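Long-range contacts in laccase (Botrytis aclada, PDB 3SQR), which oxidises phenolic substrates with dioxygen, which is reduced to water at a set of copper centres, and probably serves in lignin breakdown and detoxification: residues F171-Y175 with H527-S533; W214-G220 with N400-W404; E392-S396 with I453-F459; A532-A537 with D576-I580. All blocks are in the same frame, centred on the assembly; numbering follows the deposited sequence.

Contact 1. Residues F171-Y175 with H527-S533. With CU (copper (II) ion), chain D; CU (copper (II) ion), chain F.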
# COMPACT_ATOMS: atom_id res chain seq x y z
N PHE A 171 -3.67 2.28 -11.54
CA PHE A 171 -4.42 2.08 -12.77
C PHE A 171 -4.55 0.58 -12.97
O PHE A 171 -3.56 -0.15 -13.27
CB PHE A 171 -3.69 2.72 -13.92
CG PHE A 171 -4.36 2.55 -15.25
CD1 PHE A 171 -4.16 1.39 -15.96
CD2 PHE A 171 -5.12 3.55 -15.76
CE1 PHE A 171 -4.74 1.22 -17.20
CE2 PHE A 171 -5.73 3.42 -17.02
CZ PHE A 171 -5.55 2.23 -17.72
N SER A 172 -5.74 0.09 -12.65
CA SER A 172 -6.03 -1.32 -12.85
C SER A 172 -4.95 -2.19 -12.16
O SER A 172 -4.53 -1.85 -11.03
CB SER A 172 -6.28 -1.63 -14.37
OG SER A 172 -6.55 -3.03 -14.56
N LEU A 173 -4.55 -3.32 -12.73
CA LEU A 173 -3.70 -4.27 -12.01
C LEU A 173 -2.22 -4.04 -12.18
O LEU A 173 -1.43 -4.90 -11.84
CB LEU A 173 -4.01 -5.71 -12.49
CG LEU A 173 -5.43 -6.20 -12.31
CD1 LEU A 173 -5.63 -7.50 -13.17
CD2 LEU A 173 -5.67 -6.51 -10.86
N GLN A 174 -1.84 -2.87 -12.68
CA GLN A 174 -0.45 -2.68 -13.13
C GLN A 174 0.57 -2.93 -12.06
O GLN A 174 1.63 -3.38 -12.36
CB GLN A 174 -0.21 -1.30 -13.66
CG GLN A 174 -0.90 -1.07 -15.00
CD GLN A 174 -0.74 0.36 -15.54
OE1 GLN A 174 -0.57 1.31 -14.80
NE2 GLN A 174 -0.87 0.52 -16.89
N TYR A 175 0.27 -2.59 -10.81
CA TYR A 175 1.34 -2.81 -9.82
C TYR A 175 1.63 -4.28 -9.62
O TYR A 175 2.72 -4.66 -9.11
CB TYR A 175 1.13 -2.05 -8.48
CG TYR A 175 0.26 -2.73 -7.45
CD1 TYR A 175 0.77 -3.70 -6.65
CD2 TYR A 175 -1.07 -2.43 -7.32
CE1 TYR A 175 0.05 -4.34 -5.72
CE2 TYR A 175 -1.86 -3.11 -6.34
CZ TYR A 175 -1.28 -4.03 -5.55
OH TYR A 175 -1.95 -4.75 -4.57
N HIS A 527 -7.16 -3.55 -0.92
CA HIS A 527 -5.89 -3.47 -1.63
C HIS A 527 -5.50 -4.80 -2.25
O HIS A 527 -4.42 -4.91 -2.90
CB HIS A 527 -4.75 -3.00 -0.67
CG HIS A 527 -3.77 -2.06 -1.32
ND1 HIS A 527 -3.02 -2.42 -2.40
CD2 HIS A 527 -3.40 -0.77 -1.01
CE1 HIS A 527 -2.24 -1.41 -2.75
NE2 HIS A 527 -2.46 -0.39 -1.94
N ILE A 528 -6.35 -5.82 -2.12
CA ILE A 528 -6.15 -7.05 -2.90
C ILE A 528 -6.52 -6.63 -4.34
O ILE A 528 -7.65 -6.18 -4.58
CB ILE A 528 -7.03 -8.19 -2.40
CG1 ILE A 528 -6.59 -8.67 -1.01
CG2 ILE A 528 -6.99 -9.37 -3.46
CD1 ILE A 528 -7.60 -9.64 -0.30
N ALA A 529 -5.56 -6.67 -5.24
CA ALA A 529 -5.72 -6.05 -6.51
C ALA A 529 -6.92 -6.61 -7.25
O ALA A 529 -7.65 -5.85 -7.86
CB ALA A 529 -4.41 -6.17 -7.39
N TRP A 530 -7.12 -7.93 -7.17
CA TRP A 530 -8.32 -8.51 -7.78
C TRP A 530 -9.58 -7.89 -7.23
O TRP A 530 -10.48 -7.61 -8.04
CB TRP A 530 -8.38 -10.01 -7.61
CG TRP A 530 -7.12 -10.74 -7.95
CD1 TRP A 530 -6.40 -11.51 -7.13
CD2 TRP A 530 -6.49 -10.82 -9.23
NE1 TRP A 530 -5.35 -12.08 -7.80
CE2 TRP A 530 -5.42 -11.68 -9.10
CE3 TRP A 530 -6.82 -10.33 -10.51
CZ2 TRP A 530 -4.60 -12.02 -10.18
CZ3 TRP A 530 -6.02 -10.65 -11.56
CH2 TRP A 530 -4.92 -11.49 -11.37
N HIS A 531 -9.64 -7.67 -5.91
CA HIS A 531 -10.85 -7.17 -5.26
C HIS A 531 -11.08 -5.72 -5.62
O HIS A 531 -12.21 -5.33 -5.95
CB HIS A 531 -10.77 -7.35 -3.75
CG HIS A 531 -10.74 -8.80 -3.34
ND1 HIS A 531 -10.71 -9.21 -2.04
CD2 HIS A 531 -10.69 -9.94 -4.09
CE1 HIS A 531 -10.68 -10.53 -1.99
NE2 HIS A 531 -10.68 -10.99 -3.23
N ALA A 532 -10.02 -4.94 -5.66
CA ALA A 532 -10.12 -3.57 -6.16
C ALA A 532 -10.66 -3.53 -7.56
O ALA A 532 -11.57 -2.76 -7.87
CB ALA A 532 -8.71 -2.84 -6.07
N SER A 533 -10.11 -4.37 -8.42
CA SER A 533 -10.54 -4.43 -9.82
C SER A 533 -12.01 -4.91 -9.97
O SER A 533 -12.73 -4.46 -10.91
CB SER A 533 -9.64 -5.34 -10.58
OG SER A 533 -8.50 -4.60 -10.97
CU CU D . -10.63 -7.83 -0.56
CU CU F . -1.38 1.39 -2.17
O HOH W 1 -7.06 -2.92 -9.35
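Tyr175 points its phenol ring at the backbone and imidazole of His527, the two rings meeting obliquely with planes 70° apart. Its hydroxyl OH arrives near the plane of the imidazole, at the ring's edge beside ND1, and lies 3.0 Å from the carbonyl O of His527, a possible hydrogen bond. A chi1 of 85°, with CG between the backbone N and the carbonyl carbon, swings the ring across, and CE2 comes within 4.1 Å of Ala529 CB, obliquely. Alanine suits that place: its CB lies between Leu173 CD2 and the phenol end of Tyr175, which come from nearly opposite sides.

Leu173 divides its two branches. CD2 meets Ala529 CB at 3.7 Å, while CD1 touches CZ3 of Trp530 at 3.6 Å, the leucine crossing the indole at about a right angle.

Two of the copper sites each take a histidine from this short piece of chain, as the histidine pattern of multicopper oxidases requires. His527 NE2 binds a type 3 copper at 2.1 Å, which His126 and His168 also hold. One helical turn on, beyond Ile528 at the N-cap of helix 529-533, His531 ND1 binds the type 1 copper at 2.0 Å together with His463 and Cys526.

Opposite the helix the chain forms a type II' turn from Phe171 to Gln174, with Ser172 taking the positive phi of its second position. Ser172 OG and Ser533 OG both turn to Asp577. A water donates to Ser533 OG at 2.7 Å and perhaps weakly to the Ser172 carbonyl, among competing acceptors.

Contact 2. Residues W214-G220 with N400-W404. With NAG (2-acetamido-2-deoxy-beta-D-glucopyranose), chain B; BMA (beta-D-mannopyranose), chain C.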
# COMPACT_ATOMS: atom_id res chain seq x y z
N TRP A 214 -6.50 -12.08 -15.61
CA TRP A 214 -7.61 -11.35 -15.02
C TRP A 214 -8.94 -11.95 -15.46
O TRP A 214 -9.89 -12.05 -14.68
CB TRP A 214 -7.53 -9.88 -15.43
CG TRP A 214 -8.78 -9.08 -15.34
CD1 TRP A 214 -9.41 -8.49 -16.39
CD2 TRP A 214 -9.58 -8.80 -14.19
NE1 TRP A 214 -10.53 -7.87 -15.98
CE2 TRP A 214 -10.66 -8.02 -14.62
CE3 TRP A 214 -9.50 -9.11 -12.85
CZ2 TRP A 214 -11.65 -7.56 -13.76
CZ3 TRP A 214 -10.50 -8.68 -12.00
CH2 TRP A 214 -11.53 -7.87 -12.45
N ASP A 215 -9.04 -12.34 -16.73
CA ASP A 215 -10.32 -12.92 -17.17
C ASP A 215 -10.67 -14.21 -16.41
O ASP A 215 -11.85 -14.45 -16.07
CB ASP A 215 -10.36 -13.10 -18.70
CG ASP A 215 -10.43 -11.80 -19.42
OD1 ASP A 215 -11.22 -10.92 -19.01
OD2 ASP A 215 -9.71 -11.62 -20.42
N THR A 216 -9.68 -15.02 -16.07
CA THR A 216 -9.92 -16.16 -15.16
C THR A 216 -10.19 -15.66 -13.75
O THR A 216 -11.15 -16.08 -13.10
CB THR A 216 -8.75 -17.11 -15.12
OG1 THR A 216 -8.47 -17.54 -16.46
CG2 THR A 216 -9.04 -18.31 -14.21
N ALA A 217 -9.36 -14.71 -13.28
CA ALA A 217 -9.47 -14.28 -11.88
C ALA A 217 -10.84 -13.72 -11.61
O ALA A 217 -11.43 -13.95 -10.56
CB ALA A 217 -8.37 -13.24 -11.50
N ARG A 218 -11.38 -13.01 -12.57
CA ARG A 218 -12.63 -12.32 -12.33
C ARG A 218 -13.87 -13.25 -12.33
O ARG A 218 -14.96 -12.79 -12.06
CB ARG A 218 -12.83 -11.20 -13.31
CG ARG A 218 -13.22 -11.62 -14.68
CD ARG A 218 -13.05 -10.48 -15.59
NE ARG A 218 -13.71 -10.69 -16.89
CZ ARG A 218 -13.96 -9.71 -17.73
NH1 ARG A 218 -13.61 -8.46 -17.45
NH2 ARG A 218 -14.58 -9.98 -18.88
N LEU A 219 -13.69 -14.53 -12.62
CA LEU A 219 -14.78 -15.49 -12.41
C LEU A 219 -15.02 -15.68 -10.91
O LEU A 219 -16.05 -16.25 -10.50
CB LEU A 219 -14.43 -16.83 -13.08
CG LEU A 219 -14.18 -16.82 -14.61
CD1 LEU A 219 -13.87 -18.25 -15.20
CD2 LEU A 219 -15.29 -16.16 -15.38
N GLY A 220 -14.08 -15.23 -10.07
CA GLY A 220 -14.29 -15.19 -8.61
C GLY A 220 -13.13 -15.61 -7.74
O GLY A 220 -13.05 -15.26 -6.54
N ASN A 400 -21.21 -9.36 -15.31
CA ASN A 400 -20.40 -9.97 -16.32
C ASN A 400 -19.37 -10.91 -15.69
O ASN A 400 -18.83 -11.80 -16.35
CB ASN A 400 -19.69 -8.88 -17.13
CG ASN A 400 -20.66 -8.00 -17.87
OD1 ASN A 400 -21.83 -8.36 -18.09
ND2 ASN A 400 -20.19 -6.82 -18.28
N TYR A 401 -19.07 -10.67 -14.41
CA TYR A 401 -18.04 -11.45 -13.74
C TYR A 401 -18.26 -11.14 -12.27
O TYR A 401 -19.20 -10.43 -11.96
CB TYR A 401 -16.66 -11.05 -14.25
CG TYR A 401 -16.35 -9.56 -14.22
CD1 TYR A 401 -15.94 -8.94 -13.04
CD2 TYR A 401 -16.49 -8.77 -15.39
CE1 TYR A 401 -15.67 -7.58 -13.00
CE2 TYR A 401 -16.20 -7.42 -15.37
CZ TYR A 401 -15.79 -6.82 -14.15
OH TYR A 401 -15.53 -5.48 -14.12
N PHE A 402 -17.45 -11.74 -11.40
CA PHE A 402 -17.61 -11.63 -9.96
C PHE A 402 -17.29 -10.20 -9.56
O PHE A 402 -16.24 -9.69 -9.90
CB PHE A 402 -16.64 -12.55 -9.26
CG PHE A 402 -16.80 -12.63 -7.79
CD1 PHE A 402 -16.20 -11.69 -6.95
CD2 PHE A 402 -17.51 -13.67 -7.23
CE1 PHE A 402 -16.35 -11.77 -5.59
CE2 PHE A 402 -17.66 -13.75 -5.86
CZ PHE A 402 -17.08 -12.78 -5.04
N THR A 403 -18.20 -9.58 -8.84
CA THR A 403 -18.01 -8.22 -8.37
C THR A 403 -18.28 -8.20 -6.88
O THR A 403 -19.12 -8.95 -6.39
CB THR A 403 -18.94 -7.20 -9.01
OG1 THR A 403 -20.30 -7.48 -8.65
CG2 THR A 403 -18.82 -7.18 -10.52
N TRP A 404 -17.56 -7.32 -6.18
CA TRP A 404 -17.86 -6.95 -4.80
C TRP A 404 -18.77 -5.72 -4.81
O TRP A 404 -18.61 -4.83 -5.67
CB TRP A 404 -16.57 -6.62 -4.02
CG TRP A 404 -15.57 -7.71 -4.03
CD1 TRP A 404 -14.56 -7.84 -4.91
CD2 TRP A 404 -15.54 -8.87 -3.20
NE1 TRP A 404 -13.85 -8.98 -4.64
CE2 TRP A 404 -14.43 -9.65 -3.60
CE3 TRP A 404 -16.36 -9.35 -2.16
CZ2 TRP A 404 -14.11 -10.85 -3.03
CZ3 TRP A 404 -16.01 -10.56 -1.57
CH2 TRP A 404 -14.90 -11.30 -2.01
C1 NAG B . -4.55 -7.85 -22.16
C2 NAG B . -3.85 -9.18 -22.20
C3 NAG B . -4.70 -10.21 -22.93
C4 NAG B . -6.16 -10.17 -22.43
C5 NAG B . -6.69 -8.76 -22.43
C6 NAG B . -8.13 -8.57 -21.93
C7 NAG B . -1.41 -9.12 -22.31
C8 NAG B . -0.21 -8.94 -23.22
N2 NAG B . -2.58 -9.01 -22.89
O3 NAG B . -4.13 -11.44 -22.62
O4 NAG B . -7.01 -10.96 -23.26
O5 NAG B . -5.81 -8.01 -21.58
O6 NAG B . -8.21 -9.15 -20.66
O7 NAG B . -1.32 -9.37 -21.14
C1 BMA C . -7.40 -12.14 -22.56
C2 BMA C . -8.60 -12.71 -23.32
C3 BMA C . -8.88 -14.08 -22.74
C4 BMA C . -7.69 -15.03 -22.70
C5 BMA C . -6.39 -14.41 -22.11
C6 BMA C . -5.07 -14.99 -22.66
O2 BMA C . -8.22 -12.75 -24.68
O3 BMA C . -9.98 -14.61 -23.47
O4 BMA C . -8.06 -16.10 -21.88
O5 BMA C . -6.32 -13.05 -22.52
O6 BMA C . -4.72 -16.37 -22.63
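Arg218 lies flat along one face of the Tyr401 ring, its guanidinium plane turned only 13° from the ring. The methylene CD makes a CH-pi contact 4.0 Å from the ring centroid, and farther along NH1 rests 3.5 Å from CE2. An aliphatic stem ending in a flat cation suits arginine to this place, as the whole length of the side chain can cover the tyrosine. Trp214 meets the same tyrosine edge-to-face: the rim of its six-membered ring turns toward the Tyr401 face, planes 72° apart and centroids 5.6 Å apart. Beneath the side chains the backbones are joined, for Phe402 N donates to Arg218 O at 2.8 Å, almost straight along the C=O axis.

The next shell fixes these groups. Asp215 OD1 sits over the guanidinium face turned away from Tyr401, 3.3 Å from Arg218 NE, a salt bridge of charge alone, since no N-H points at it. The other oxygen, Asp215 OD2, accepts from O6 of an N-acetylglucosamine at 2.9 Å, tying the attached glycan to the same corner. Trp214 NE1 is held by the carbonyl of Asp576. Gly220, ending a type I turn at positive phi, has no side chain, and its CA can come within 3.6 Å of Phe402 CB. Phe402 CE1 in turn lies over the indole of Trp404, which packs on His531 and His463 of the type 1 copper.

The end of helix 210-217, in the second family region, thus meets outermost strand 402-406 of a third-domain sheet, an interface between cupredoxin domains typical of three-domain laccases.

Contact 3. Residues E392-S396 with I453-F459. With NAG (2-acetamido-2-deoxy-beta-D-glucopyranose), chain I.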
# COMPACT_ATOMS: atom_id res chain seq x y z
N GLU A 392 -21.35 0.96 5.97
CA GLU A 392 -21.43 0.35 4.68
C GLU A 392 -21.11 -1.14 4.80
O GLU A 392 -20.42 -1.58 5.70
CB GLU A 392 -20.52 1.07 3.69
CG GLU A 392 -21.11 2.48 3.33
CD GLU A 392 -20.66 2.97 2.05
OE1 GLU A 392 -19.43 2.89 1.77
OE2 GLU A 392 -21.52 3.50 1.32
N GLN A 393 -21.68 -1.87 3.86
CA GLN A 393 -21.70 -3.32 3.91
C GLN A 393 -21.22 -3.92 2.64
O GLN A 393 -21.72 -3.65 1.54
CB GLN A 393 -23.12 -3.81 4.22
CG GLN A 393 -23.67 -3.18 5.49
CD GLN A 393 -25.10 -3.60 5.74
OE1 GLN A 393 -25.84 -3.94 4.83
NE2 GLN A 393 -25.49 -3.58 6.97
N VAL A 394 -20.25 -4.81 2.80
CA VAL A 394 -19.67 -5.51 1.67
C VAL A 394 -20.42 -6.81 1.40
O VAL A 394 -20.61 -7.62 2.28
CB VAL A 394 -18.19 -5.79 1.89
CG1 VAL A 394 -17.54 -6.40 0.64
CG2 VAL A 394 -17.47 -4.45 2.25
N SER A 395 -20.76 -6.98 0.14
CA SER A 395 -21.31 -8.22 -0.35
C SER A 395 -20.69 -8.53 -1.71
O SER A 395 -19.70 -7.90 -2.11
CB SER A 395 -22.84 -8.12 -0.40
OG SER A 395 -23.37 -9.41 -0.61
N SER A 396 -21.24 -9.52 -2.41
CA SER A 396 -20.80 -9.81 -3.75
C SER A 396 -21.96 -10.08 -4.68
O SER A 396 -23.08 -10.36 -4.24
CB SER A 396 -19.83 -10.98 -3.76
OG SER A 396 -20.50 -12.15 -3.35
N ILE A 453 -17.18 -0.51 8.02
CA ILE A 453 -17.36 -1.32 6.86
C ILE A 453 -17.50 -2.75 7.38
O ILE A 453 -16.70 -3.23 8.19
CB ILE A 453 -16.22 -1.16 5.83
CG1 ILE A 453 -16.54 -2.02 4.60
CG2 ILE A 453 -14.85 -1.42 6.48
CD1 ILE A 453 -15.68 -1.70 3.38
N GLU A 454 -18.58 -3.37 6.96
CA GLU A 454 -18.98 -4.69 7.40
C GLU A 454 -18.79 -5.69 6.33
O GLU A 454 -19.13 -5.47 5.15
CB GLU A 454 -20.47 -4.69 7.73
CG GLU A 454 -20.86 -3.75 8.82
CD GLU A 454 -22.33 -3.93 9.12
OE1 GLU A 454 -22.74 -5.09 9.32
OE2 GLU A 454 -23.05 -2.90 9.09
N ASP A 455 -18.28 -6.83 6.71
CA ASP A 455 -18.20 -7.94 5.77
C ASP A 455 -19.47 -8.78 5.86
O ASP A 455 -19.55 -9.60 6.75
CB ASP A 455 -17.01 -8.83 6.13
CG ASP A 455 -16.81 -10.01 5.10
OD1 ASP A 455 -17.57 -10.04 4.15
OD2 ASP A 455 -15.92 -10.86 5.29
N LEU A 456 -20.35 -8.67 4.89
CA LEU A 456 -21.58 -9.47 4.84
C LEU A 456 -21.45 -10.45 3.70
O LEU A 456 -22.46 -10.90 3.18
CB LEU A 456 -22.82 -8.58 4.65
CG LEU A 456 -23.12 -7.51 5.72
CD1 LEU A 456 -24.57 -6.98 5.60
CD2 LEU A 456 -22.88 -7.97 7.15
N THR A 457 -20.23 -10.72 3.25
CA THR A 457 -20.04 -11.57 2.08
C THR A 457 -20.17 -13.04 2.40
O THR A 457 -20.37 -13.85 1.50
CB THR A 457 -18.65 -11.41 1.40
OG1 THR A 457 -17.66 -11.88 2.32
CG2 THR A 457 -18.42 -9.96 1.02
N GLY A 458 -19.95 -13.37 3.67
CA GLY A 458 -19.91 -14.76 4.08
C GLY A 458 -18.62 -15.48 3.84
O GLY A 458 -18.46 -16.61 4.27
N PHE A 459 -17.65 -14.84 3.17
CA PHE A 459 -16.44 -15.57 2.76
C PHE A 459 -15.36 -15.53 3.82
O PHE A 459 -14.41 -16.29 3.79
CB PHE A 459 -15.91 -14.98 1.47
CG PHE A 459 -16.86 -15.03 0.34
CD1 PHE A 459 -17.49 -16.20 -0.04
CD2 PHE A 459 -17.14 -13.87 -0.37
CE1 PHE A 459 -18.36 -16.23 -1.13
CE2 PHE A 459 -18.03 -13.90 -1.44
CZ PHE A 459 -18.63 -15.07 -1.82
C1 NAG I . -25.75 0.94 3.80
C2 NAG I . -26.10 2.31 4.37
C3 NAG I . -26.42 2.16 5.85
C4 NAG I . -27.50 1.11 6.06
C5 NAG I . -26.98 -0.21 5.49
C6 NAG I . -27.99 -1.35 5.70
C7 NAG I . -25.09 4.34 3.36
C8 NAG I . -23.95 5.32 3.32
N2 NAG I . -25.03 3.33 4.22
O3 NAG I . -26.86 3.41 6.29
O4 NAG I . -27.71 0.95 7.44
O5 NAG I . -26.80 0.02 4.10
O6 NAG I . -29.18 -0.97 5.04
O7 NAG I . -26.04 4.51 2.60
O HOH W 2 -24.46 -10.14 1.66
O HOH W 3 -21.33 -12.47 -0.92
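Ser396 OG meets the rim of the Phe459 ring, near its plane and 3.6 Å from CE2, while one face of that ring is covered over its centre by the carbonyl O of Thr457. Strands 387-398 and 448-455 form the parallel pair of a cupredoxin sheet. Two further flat groups, the Gln393 amide and the Glu454 carboxylate, run side by side from these neighbouring strands with planes 88° apart. NE2 reaches Glu454 OE2 in a weak hydrogen bond of 3.3 Å, and Leu456 CD1 packs against the amide. Asp391 places a second carboxylate near OE2, which may raise the proton affinity of Glu454.

In the backbone, Glu454 N bonds to Glu392 O and Val394 N to Glu454 O at 2.7 Å, and Leu456 N, just past the strand, carries the pattern on to Val394 O. On the face carrying Val394 and Ile453, Val394 CG2 and Ile453 CD1 are packed tightly at 3.5 Å, branched chains suiting the sheet interior.

Beyond Asp455 the strand turns away. Asp455 OD1 is gripped twice by Thr457, by the hydroxyl at 2.6 Å on the syn side and by the backbone N from the anti side, an Asx turn; OD2 accepts from Asn507 N. Thr457 OG1 then accepts from Phe459 N, an ST turn. Two waters bridge the parting chains, one of them lying 2.6 Å from Ser395 OG and donating to Leu456 O.

Contact 4. Residues A532-A537 with D576-I580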
# COMPACT_ATOMS: atom_id res chain seq x y z
N ALA A 532 -10.02 -4.94 -5.66
CA ALA A 532 -10.12 -3.57 -6.16
C ALA A 532 -10.66 -3.53 -7.56
O ALA A 532 -11.57 -2.76 -7.87
CB ALA A 532 -8.71 -2.84 -6.07
N SER A 533 -10.11 -4.37 -8.42
CA SER A 533 -10.54 -4.43 -9.82
C SER A 533 -12.01 -4.91 -9.97
O SER A 533 -12.73 -4.46 -10.91
CB SER A 533 -9.64 -5.34 -10.58
OG SER A 533 -8.50 -4.60 -10.97
N GLU A 534 -12.43 -5.73 -9.02
CA GLU A 534 -13.81 -6.23 -8.85
C GLU A 534 -14.74 -5.26 -8.15
O GLU A 534 -15.84 -5.63 -7.79
CB GLU A 534 -13.75 -7.59 -8.17
CG GLU A 534 -13.18 -8.63 -9.11
CD GLU A 534 -12.54 -9.81 -8.47
OE1 GLU A 534 -12.64 -9.98 -7.25
OE2 GLU A 534 -11.90 -10.61 -9.23
N GLY A 535 -14.29 -4.03 -7.92
CA GLY A 535 -15.10 -3.03 -7.36
C GLY A 535 -15.30 -2.95 -5.86
O GLY A 535 -16.25 -2.25 -5.41
N LEU A 536 -14.43 -3.55 -5.06
CA LEU A 536 -14.55 -3.42 -3.64
C LEU A 536 -13.95 -2.12 -3.18
O LEU A 536 -12.81 -2.07 -2.71
CB LEU A 536 -13.84 -4.60 -2.89
CG LEU A 536 -14.46 -4.96 -1.57
CD1 LEU A 536 -13.84 -6.25 -1.03
CD2 LEU A 536 -14.32 -3.87 -0.56
N ALA A 537 -14.74 -1.09 -3.25
CA ALA A 537 -14.25 0.24 -3.13
C ALA A 537 -15.39 1.21 -3.01
O ALA A 537 -16.46 0.98 -3.55
CB ALA A 537 -13.37 0.58 -4.37
N ASP A 576 -11.73 -2.69 -18.36
CA ASP A 576 -12.37 -3.99 -18.20
C ASP A 576 -12.37 -4.39 -16.72
O ASP A 576 -12.46 -5.53 -16.38
CB ASP A 576 -11.80 -5.07 -19.18
CG ASP A 576 -10.53 -5.68 -18.71
OD1 ASP A 576 -9.82 -4.94 -17.99
OD2 ASP A 576 -10.24 -6.85 -19.05
N ASP A 577 -12.36 -3.37 -15.88
CA ASP A 577 -12.50 -3.56 -14.47
C ASP A 577 -13.02 -2.30 -13.85
O ASP A 577 -13.57 -1.44 -14.53
CB ASP A 577 -11.19 -4.10 -13.85
CG ASP A 577 -10.03 -3.09 -13.85
OD1 ASP A 577 -10.21 -1.91 -14.21
OD2 ASP A 577 -8.92 -3.56 -13.47
N SER A 578 -12.89 -2.15 -12.53
CA SER A 578 -13.48 -1.01 -11.86
C SER A 578 -12.81 0.34 -12.20
O SER A 578 -13.36 1.39 -11.91
CB SER A 578 -13.30 -1.20 -10.37
OG SER A 578 -11.91 -1.29 -10.11
N GLY A 579 -11.60 0.30 -12.73
CA GLY A 579 -10.85 1.49 -13.04
C GLY A 579 -9.77 1.81 -12.03
O GLY A 579 -8.83 2.59 -12.35
N ILE A 580 -9.82 1.19 -10.84
CA ILE A 580 -8.88 1.59 -9.79
C ILE A 580 -7.90 0.48 -9.57
O ILE A 580 -7.91 -0.52 -10.34
CB ILE A 580 -9.57 1.88 -8.42
CG1 ILE A 580 -10.38 0.68 -7.90
CG2 ILE A 580 -10.34 3.21 -8.44
CD1 ILE A 580 -10.49 0.63 -6.39
OXT ILE A 580 -7.17 0.54 -8.57
O HOH W 1 -7.06 -2.92 -9.35
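Ile580, the last residue, lays its CD1 methyl against the methyl CB of Ala537 at 3.5 Å and, more loosely, against CB of Ala532 at 3.9 Å. A chi1 of 58° sets CG1 between the backbone N and the carbonyl carbon, directing this branch toward the two alanines, whose small side chains allow the methyl to approach.

Next to it Ser578 binds the end of helix 529-533. Its OG donates to Ala532 O at 2.7 Å, tilted 30° from the carbonyl plane; Gly535 N takes the same oxygen from the opposite face. That second bond belongs to a Schellman motif, with Gly535 at positive phi as its C-prime residue, and Leu536 N returns to His531 O. Serine is apt here because its short hydroxyl reaches Ala532 O, while its own amide N takes Ser533 O at 2.8 Å.

The tail Asp577-Ser578-Gly579-Ile580 resembles the C-terminal plug of ascomycete laccases and probably occupies, as there, the channel toward the trinuclear copper cluster. Consistent with this, the terminal carboxylate reaches His170, a copper ligand, through a weak bond.

Asp577 OD2 receives Ser533 OG at 2.7 Å from above the carboxylate plane, 47° out of it. OD1 accepts from Gly579 N, closing an Asx turn. The water that donates to Ser533 OG also lies 2.7 Å from Ile580 O, one of several acceptors competing for its protons.

Contacts 1 and 4 both use helix 529-533, sharing Ala532, Ser533 and one water, with centres about 7 Å apart, and contact 2 packs against the same helix, Ser533 CB lying 3.7 Å from Trp214 CH2. Contact 2, its centre about 10 Å from that of contact 4, is also tied to it by Trp404 N and Glu534 O, 2.9 Å apart. Contact 3 lies about 17 Å from contact 2 between centres, yet strands 387-398 and 402-406 are neighbours in one sheet. Contact 1 spans the type 1 copper and a type 3 copper; side chains of contacts 2 and 3 come within about 9 and 7 Å of a copper, and Ile580 within about 6 Å.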